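PDB 3FAW: reticulocyte binding protein from Streptococcus agalactiae COH1, which is a cell-wall-anchored pullulanase that probably hydrolyses alpha-1,6-glucosidic linkages in pullulan and branched alpha-glucans. Local coordinates for residues A[712-715]-A[716-720]; A[682-685]-A[686-689]; A[627-631]-A[632-636]; A[243-246]-A[247-250]. One frame throughout, in Å; residues are numbered along the deposited sequence.

Interaction 1: residues A[712-715]-A[716-720]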
# COMPACT_ATOMS: atom_id res chain seq x y z
N LYS A 712 6.07 4.39 -25.07
CA LYS A 712 5.62 3.21 -25.81
C LYS A 712 6.08 3.28 -27.27
O LYS A 712 6.45 2.27 -27.86
CB LYS A 712 4.09 3.10 -25.75
CG LYS A 712 3.48 2.09 -26.72
CD LYS A 712 2.05 1.73 -26.33
CE LYS A 712 1.28 1.13 -27.49
NZ LYS A 712 1.97 -0.04 -28.08
N ALA A 713 6.05 4.49 -27.83
CA ALA A 713 6.44 4.73 -29.22
C ALA A 713 7.84 4.19 -29.52
O ALA A 713 8.03 3.47 -30.51
CB ALA A 713 6.36 6.22 -29.55
N GLU A 714 8.81 4.53 -28.67
CA GLU A 714 10.19 4.10 -28.88
C GLU A 714 10.42 2.65 -28.45
O GLU A 714 11.31 1.98 -28.99
CB GLU A 714 11.19 5.06 -28.22
CG GLU A 714 11.29 4.99 -26.70
CD GLU A 714 12.09 6.16 -26.12
OE1 GLU A 714 12.68 6.95 -26.89
OE2 GLU A 714 12.13 6.29 -24.87
N ILE A 715 9.63 2.16 -27.50
CA ILE A 715 9.69 0.76 -27.09
C ILE A 715 9.31 -0.18 -28.25
O ILE A 715 10.03 -1.14 -28.52
CB ILE A 715 8.81 0.48 -25.84
CG1 ILE A 715 9.50 1.02 -24.58
CG2 ILE A 715 8.55 -1.00 -25.67
CD1 ILE A 715 8.60 1.14 -23.37
N ASP A 716 8.20 0.10 -28.93
CA ASP A 716 7.78 -0.71 -30.08
C ASP A 716 8.77 -0.66 -31.25
O ASP A 716 8.89 -1.63 -32.01
CB ASP A 716 6.39 -0.29 -30.58
CG ASP A 716 5.27 -0.71 -29.65
OD1 ASP A 716 5.43 -1.69 -28.90
OD2 ASP A 716 4.22 -0.05 -29.66
N ARG A 717 9.47 0.46 -31.38
CA ARG A 717 10.44 0.66 -32.47
C ARG A 717 11.84 0.15 -32.16
O ARG A 717 12.61 -0.11 -33.09
CB ARG A 717 10.55 2.15 -32.80
CG ARG A 717 9.33 2.71 -33.50
CD ARG A 717 9.32 4.21 -33.41
NE ARG A 717 8.27 4.80 -34.24
CZ ARG A 717 7.82 6.04 -34.13
NH1 ARG A 717 8.31 6.86 -33.20
NH2 ARG A 717 6.87 6.48 -34.95
N GLU A 718 12.18 0.03 -30.88
CA GLU A 718 13.55 -0.29 -30.47
C GLU A 718 13.71 -1.58 -29.68
O GLU A 718 14.83 -2.04 -29.47
CB GLU A 718 14.14 0.88 -29.68
CG GLU A 718 14.23 2.18 -30.49
CD GLU A 718 14.36 3.43 -29.64
OE1 GLU A 718 14.60 3.31 -28.41
OE2 GLU A 718 14.21 4.54 -30.20
N VAL A 719 12.59 -2.16 -29.23
CA VAL A 719 12.60 -3.46 -28.56
C VAL A 719 11.89 -4.48 -29.46
O VAL A 719 10.71 -4.31 -29.77
CB VAL A 719 11.93 -3.41 -27.18
CG1 VAL A 719 12.02 -4.76 -26.49
CG2 VAL A 719 12.57 -2.32 -26.32
N SER A 720 12.61 -5.52 -29.86
CA SER A 720 12.13 -6.50 -30.84
C SER A 720 12.24 -7.94 -30.35
O SER A 720 13.05 -8.26 -29.47
CB SER A 720 12.86 -6.32 -32.17
OG SER A 720 14.27 -6.34 -32.00

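Interaction 2: residues A[682-685]-A[686-689]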
# COMPACT_ATOMS: atom_id res chain seq x y z
N ASN A 682 29.92 -18.99 2.78
CA ASN A 682 30.37 -20.35 3.12
C ASN A 682 29.22 -21.29 3.50
O ASN A 682 29.16 -22.41 3.00
CB ASN A 682 31.40 -20.31 4.25
CG ASN A 682 32.74 -19.74 3.82
OD1 ASN A 682 32.95 -19.37 2.66
ND2 ASN A 682 33.67 -19.66 4.77
N LYS A 683 28.33 -20.83 4.38
CA LYS A 683 27.26 -21.68 4.90
C LYS A 683 26.10 -21.85 3.92
O LYS A 683 25.42 -22.88 3.93
CB LYS A 683 26.71 -21.14 6.22
CG LYS A 683 27.74 -21.00 7.33
CD LYS A 683 27.08 -20.99 8.71
CE LYS A 683 27.77 -20.04 9.68
NZ LYS A 683 29.24 -19.98 9.52
N HIS A 684 25.86 -20.83 3.10
CA HIS A 684 24.74 -20.83 2.15
C HIS A 684 25.19 -20.36 0.76
O HIS A 684 24.85 -19.25 0.33
CB HIS A 684 23.61 -19.93 2.67
CG HIS A 684 23.12 -20.30 4.04
ND1 HIS A 684 23.76 -19.88 5.19
CD2 HIS A 684 22.07 -21.05 4.44
CE1 HIS A 684 23.11 -20.36 6.24
NE2 HIS A 684 22.08 -21.07 5.81
N PRO A 685 25.94 -21.21 0.04
CA PRO A 685 26.49 -20.84 -1.27
C PRO A 685 25.46 -20.65 -2.39
O PRO A 685 25.70 -19.85 -3.30
CB PRO A 685 27.43 -22.01 -1.60
CG PRO A 685 26.89 -23.16 -0.84
CD PRO A 685 26.33 -22.58 0.42
N ILE A 686 24.33 -21.36 -2.34
CA ILE A 686 23.30 -21.25 -3.38
C ILE A 686 22.52 -19.92 -3.31
O ILE A 686 22.34 -19.25 -4.33
CB ILE A 686 22.31 -22.44 -3.32
CG1 ILE A 686 23.05 -23.76 -3.60
CG2 ILE A 686 21.17 -22.26 -4.32
CD1 ILE A 686 22.19 -25.00 -3.43
N SER A 687 22.07 -19.55 -2.11
CA SER A 687 21.31 -18.31 -1.92
C SER A 687 22.18 -17.06 -2.07
O SER A 687 21.71 -16.03 -2.54
CB SER A 687 20.62 -18.31 -0.55
OG SER A 687 21.57 -18.38 0.50
N THR A 688 23.45 -17.16 -1.67
CA THR A 688 24.39 -16.05 -1.84
C THR A 688 24.79 -15.86 -3.32
O THR A 688 25.00 -14.73 -3.77
CB THR A 688 25.66 -16.20 -0.95
OG1 THR A 688 26.29 -17.46 -1.17
CG2 THR A 688 25.27 -16.08 0.53
N LYS A 689 24.88 -16.96 -4.06
CA LYS A 689 25.08 -16.88 -5.52
C LYS A 689 23.89 -16.20 -6.19
O LYS A 689 24.07 -15.38 -7.09
CB LYS A 689 25.29 -18.27 -6.12
CG LYS A 689 25.53 -18.26 -7.64
CD LYS A 689 26.00 -19.63 -8.13
CE LYS A 689 26.18 -19.64 -9.64
NZ LYS A 689 26.52 -20.99 -10.15

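Interaction 3: residues A[627-631]-A[632-636]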
# COMPACT_ATOMS: atom_id res chain seq x y z
N LYS A 627 9.02 -19.01 3.55
CA LYS A 627 8.11 -18.94 4.69
C LYS A 627 7.59 -20.33 5.06
O LYS A 627 6.40 -20.52 5.30
CB LYS A 627 6.94 -17.99 4.39
CG LYS A 627 7.37 -16.55 4.17
CD LYS A 627 6.19 -15.61 3.91
CE LYS A 627 6.68 -14.18 3.70
NZ LYS A 627 5.61 -13.23 3.27
N ARG A 628 8.51 -21.30 5.10
CA ARG A 628 8.17 -22.68 5.43
C ARG A 628 7.83 -22.81 6.92
O ARG A 628 8.50 -22.22 7.76
CB ARG A 628 9.34 -23.63 5.09
CG ARG A 628 8.94 -25.11 5.01
CD ARG A 628 10.09 -26.06 5.31
NE ARG A 628 11.05 -26.19 4.21
CZ ARG A 628 11.36 -27.32 3.58
NH1 ARG A 628 10.80 -28.48 3.89
NH2 ARG A 628 12.26 -27.28 2.60
N LEU A 629 6.78 -23.57 7.21
CA LEU A 629 6.30 -23.75 8.58
C LEU A 629 7.08 -24.88 9.26
O LEU A 629 6.67 -26.05 9.22
CB LEU A 629 4.80 -24.04 8.58
CG LEU A 629 4.04 -24.02 9.92
CD1 LEU A 629 4.00 -22.62 10.51
CD2 LEU A 629 2.64 -24.58 9.73
N LEU A 630 8.20 -24.53 9.89
CA LEU A 630 9.05 -25.48 10.62
C LEU A 630 8.53 -25.72 12.04
O LEU A 630 9.26 -25.53 13.02
CB LEU A 630 10.50 -24.97 10.68
CG LEU A 630 11.22 -24.78 9.34
CD1 LEU A 630 12.58 -24.14 9.56
CD2 LEU A 630 11.37 -26.10 8.61
N ASN A 631 7.27 -26.14 12.13
CA ASN A 631 6.63 -26.45 13.41
C ASN A 631 6.51 -27.97 13.54
O ASN A 631 5.98 -28.62 12.64
CB ASN A 631 5.24 -25.81 13.45
CG ASN A 631 4.59 -25.90 14.82
OD1 ASN A 631 4.33 -26.98 15.33
ND2 ASN A 631 4.30 -24.74 15.41
N PRO A 632 7.01 -28.54 14.66
CA PRO A 632 6.92 -29.99 14.92
C PRO A 632 5.53 -30.60 14.71
O PRO A 632 5.43 -31.75 14.28
CB PRO A 632 7.33 -30.12 16.39
CG PRO A 632 8.21 -28.95 16.64
CD PRO A 632 7.70 -27.84 15.76
N ASP A 633 4.49 -29.84 15.01
CA ASP A 633 3.11 -30.32 14.84
C ASP A 633 2.74 -30.48 13.36
O ASP A 633 1.77 -31.18 13.04
CB ASP A 633 2.12 -29.38 15.53
CG ASP A 633 2.34 -29.29 17.04
OD1 ASP A 633 2.77 -30.30 17.64
OD2 ASP A 633 2.08 -28.22 17.62
N TYR A 634 3.50 -29.84 12.48
CA TYR A 634 3.29 -29.96 11.03
C TYR A 634 4.56 -30.50 10.34
O TYR A 634 4.96 -30.01 9.28
CB TYR A 634 2.86 -28.62 10.45
CG TYR A 634 1.62 -28.07 11.14
CD1 TYR A 634 0.36 -28.56 10.83
CD2 TYR A 634 1.73 -27.08 12.12
CE1 TYR A 634 -0.78 -28.07 11.46
CE2 TYR A 634 0.60 -26.59 12.76
CZ TYR A 634 -0.65 -27.08 12.42
OH TYR A 634 -1.77 -26.59 13.05
N MET A 635 5.16 -31.51 10.96
CA MET A 635 6.29 -32.24 10.37
C MET A 635 5.83 -32.96 9.10
O MET A 635 6.59 -33.08 8.14
CB MET A 635 6.85 -33.26 11.38
CG MET A 635 7.99 -34.15 10.88
SD MET A 635 9.56 -33.29 10.61
CE MET A 635 10.00 -32.84 12.29
N THR A 636 4.60 -33.44 9.10
CA THR A 636 4.02 -34.12 7.94
C THR A 636 2.58 -33.66 7.72
O THR A 636 1.98 -33.04 8.60
CB THR A 636 4.05 -35.66 8.11
OG1 THR A 636 3.29 -36.03 9.27
CG2 THR A 636 5.48 -36.16 8.26
O HOH W 1 5.11 -27.70 7.68

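Interaction 4: residues A[243-246]-A[247-250]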
# COMPACT_ATOMS: atom_id res chain seq x y z
N PHE A 243 0.51 15.67 22.18
CA PHE A 243 0.94 17.01 21.80
C PHE A 243 2.43 16.96 21.46
O PHE A 243 3.26 16.74 22.34
CB PHE A 243 0.68 18.03 22.91
CG PHE A 243 -0.78 18.19 23.26
CD1 PHE A 243 -1.71 18.53 22.29
CD2 PHE A 243 -1.22 18.01 24.57
CE1 PHE A 243 -3.05 18.69 22.62
CE2 PHE A 243 -2.56 18.16 24.90
CZ PHE A 243 -3.47 18.50 23.92
N VAL A 244 2.75 17.16 20.18
CA VAL A 244 4.14 17.18 19.70
C VAL A 244 4.38 18.29 18.67
O VAL A 244 3.44 18.84 18.09
CB VAL A 244 4.56 15.82 19.08
CG1 VAL A 244 4.64 14.74 20.14
CG2 VAL A 244 3.61 15.42 17.95
N ASN A 245 5.66 18.59 18.46
CA ASN A 245 6.10 19.57 17.47
C ASN A 245 7.08 18.90 16.49
O ASN A 245 8.30 18.95 16.69
CB ASN A 245 6.75 20.77 18.17
CG ASN A 245 6.91 21.98 17.25
OD1 ASN A 245 7.00 21.84 16.02
ND2 ASN A 245 6.95 23.17 17.83
N PRO A 246 6.54 18.27 15.42
CA PRO A 246 7.34 17.54 14.42
C PRO A 246 8.56 18.28 13.90
O PRO A 246 9.64 17.69 13.78
CB PRO A 246 6.33 17.31 13.29
CG PRO A 246 5.03 17.20 13.99
CD PRO A 246 5.10 18.20 15.11
N SER A 247 8.40 19.57 13.60
CA SER A 247 9.47 20.38 12.99
C SER A 247 10.71 20.52 13.87
O SER A 247 11.82 20.73 13.36
CB SER A 247 8.93 21.77 12.62
OG SER A 247 8.46 22.46 13.77
N GLN A 248 10.53 20.40 15.18
CA GLN A 248 11.63 20.51 16.13
C GLN A 248 12.42 19.19 16.28
O GLN A 248 13.50 19.19 16.87
CB GLN A 248 11.11 20.98 17.49
CG GLN A 248 10.55 22.41 17.48
CD GLN A 248 10.10 22.89 18.85
OE1 GLN A 248 9.78 22.09 19.73
NE2 GLN A 248 10.07 24.21 19.03
N LEU A 249 11.90 18.09 15.73
CA LEU A 249 12.47 16.76 15.96
C LEU A 249 13.23 16.21 14.74
O LEU A 249 12.91 16.54 13.60
CB LEU A 249 11.37 15.77 16.35
CG LEU A 249 10.45 16.20 17.49
CD1 LEU A 249 9.24 15.25 17.61
CD2 LEU A 249 11.21 16.28 18.81
N GLY A 250 14.21 15.36 15.00
CA GLY A 250 15.00 14.73 13.94
C GLY A 250 16.01 15.68 13.32
O GLY A 250 16.09 16.85 13.71
O HOH W 2 5.99 21.36 13.43
O HOH W 3 7.02 23.22 20.60

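Interaction 1: residues A[712-715]-A[716-720]
D716 N donates to K712 O over 3.0 Å in a nearly straight i to i-4 bond, after which the short helix 712-718 slackens: the bond from R717 N to A713 O is long and weak, and E718 N shares weak bonds between E714 O and I715 O. V719, where the chain leaves helical geometry, still ties its N to I715 O at 2.8 Å. One turn apart, K712 and D716 meet at a slant; K712 NZ sits 2.7 Å from D716 OD2 and is taken on the syn lone pair, on the side of the other carboxylate oxygen. A bend at the end of the lysine chain (chi4 55°) brings NZ round to it. D716 OD1 is held by K552 and Q554, so the carboxylate bridges the helix to a neighbouring loop. On another side, E718 lies against E714 CB, its OE2 3.6 Å away, while I715 CG2 approaches V719 CG2 at 4.3 Å on the buried side. R717 lays its CG and CD alongside A713 O. E714 OE2 accepts from L710 N. E714 OE1 and E718 OE2 stand 4.4 Å apart; K709, salt-bridged to E718, probably eases the repulsion between these carboxylates.

Interaction 2: residues A[682-685]-A[686-689]
T688 folds back over the carbonyl of H684, the hydroxyl OG1 lying 2.7 Å from H684 O and donating to it. A chi1 of 55° sets OG1 between the threonine's own N and carbonyl carbon, from where it reaches back one turn. T688 N binds the same oxygen at 3.2 Å, and the two donors arrive from opposite faces of the carbonyl plane, so backbone and side chain of one residue together hold H684 O. H684 occupies the N-cap position of helix 685-703, and P685 is the first residue of the helix, where a proline ring fits, since the helix asks no N-H of this position. The next rung joins K689 N to P685 O at 3.1 Å. S687 OG comes within 3.4 Å of H684 CB, a van der Waals contact; its hydrogen bond goes instead to A677 O, tying this first turn to the preceding helix 675-679. I686 packs on E594, E595 and H598 of helix 590-609. K689 extends fully, every torsion beyond CB near 180°, and carries NZ to a salt bridge with D781.

Interaction 3: residues A[627-631]-A[632-636]
N631 O takes the backbone N of Y634 at 2.8 Å, an i to i+3 bond. The bond closes the single 3-10 turn begun by P632 and D633, in the long loop that follows strand 614-618, the last strand of the TIM barrel. The N631 side chain completes an Asx turn: with CG anti to the residue's own N (chi1 -171°), OD1 swings over the proline and accepts from D633 N at 2.9 Å, in the carbonyl plane and on a lone pair. ND2 of the same amide donates to Y335 O, so both ends of the amide are engaged and its flip is settled. Just before the turn, L629 and L630 are centres of consecutive inverse gamma turns with weak bonds; the L629 side chain faces Y634. Its CD2 lies 3.6 Å from Y634 CD2, an oblique approach, while N631 CB meets the edge of the tyrosine ring in its plane. L629 also packs on I670, and Y634 on Y658 of strand 658-660. A water bridges the two backbone carbonyls, donating to L629 O at 2.7 Å and to Y634 O at 2.8 Å.

Interaction 4: residues A[243-246]-A[247-250]
N245 lays its side-chain amide over that of Q248, the two planes 14° apart and stacked, with N245 ND2 3.3 Å from Q248 CD. The asparagine reaches this place because CG is anti to its backbone N (chi1 -165°), which turns the amide forward over the residues that follow. The glutamine comes to meet it from a different rotamer: CG lies beside its own N (chi1 -66°) and the chain beyond is extended, so its CG and CD pass under N245 CG and ND2. A water accepts from N245 ND2 at 2.8 Å and lies 3.1 Å from Q248 OE1, linking the paired amides along one side, while Q248 NE2 donates to Q141 O. At the other end of the asparagine amide, OD1 stands 2.8 Å from S247 OG. A second water donates to N245 OD1 and accepts from S247 N, thereby joining the asparagine side chain to the serine backbone. In the backbone, Q248 N binds N245 O at 3.1 Å and L249 N binds P246 O at 3.0 Å. L249 CG rests 3.6 Å from N245 O, and the leucine also touches I369 of helix 367-381, whose K373 donates to P246 O and L249 O. P246 packs on helix 432-449. These successive i to i+3 bonds define a 3-10 turn, here led by an asparagine-proline pair in the connection from the beta-rich region containing strand 241-242 to the first strand of the TIM barrel.

The four are separate local turns, none touching another. Interactions 2 and 3 are the nearest pair, their centres 23 Å and nearest atoms about 11 Å apart, both in the part of the chain that follows the last barrel strand, 614-618. Interaction 1 comes later, on the helix after 685-703 and running into the first strand of the C-terminal sheet; its centre is 38 Å from interaction 2. Interaction 4 lies ahead of the barrel, its centre at least 45 Å from each of the others. One calcium ion lies about 9 Å from the K712 side chain, and a different one about 13 Å from that of L249. Along the chain, interaction 4 precedes the barrel and interactions 3, 2 and 1 follow it in that order.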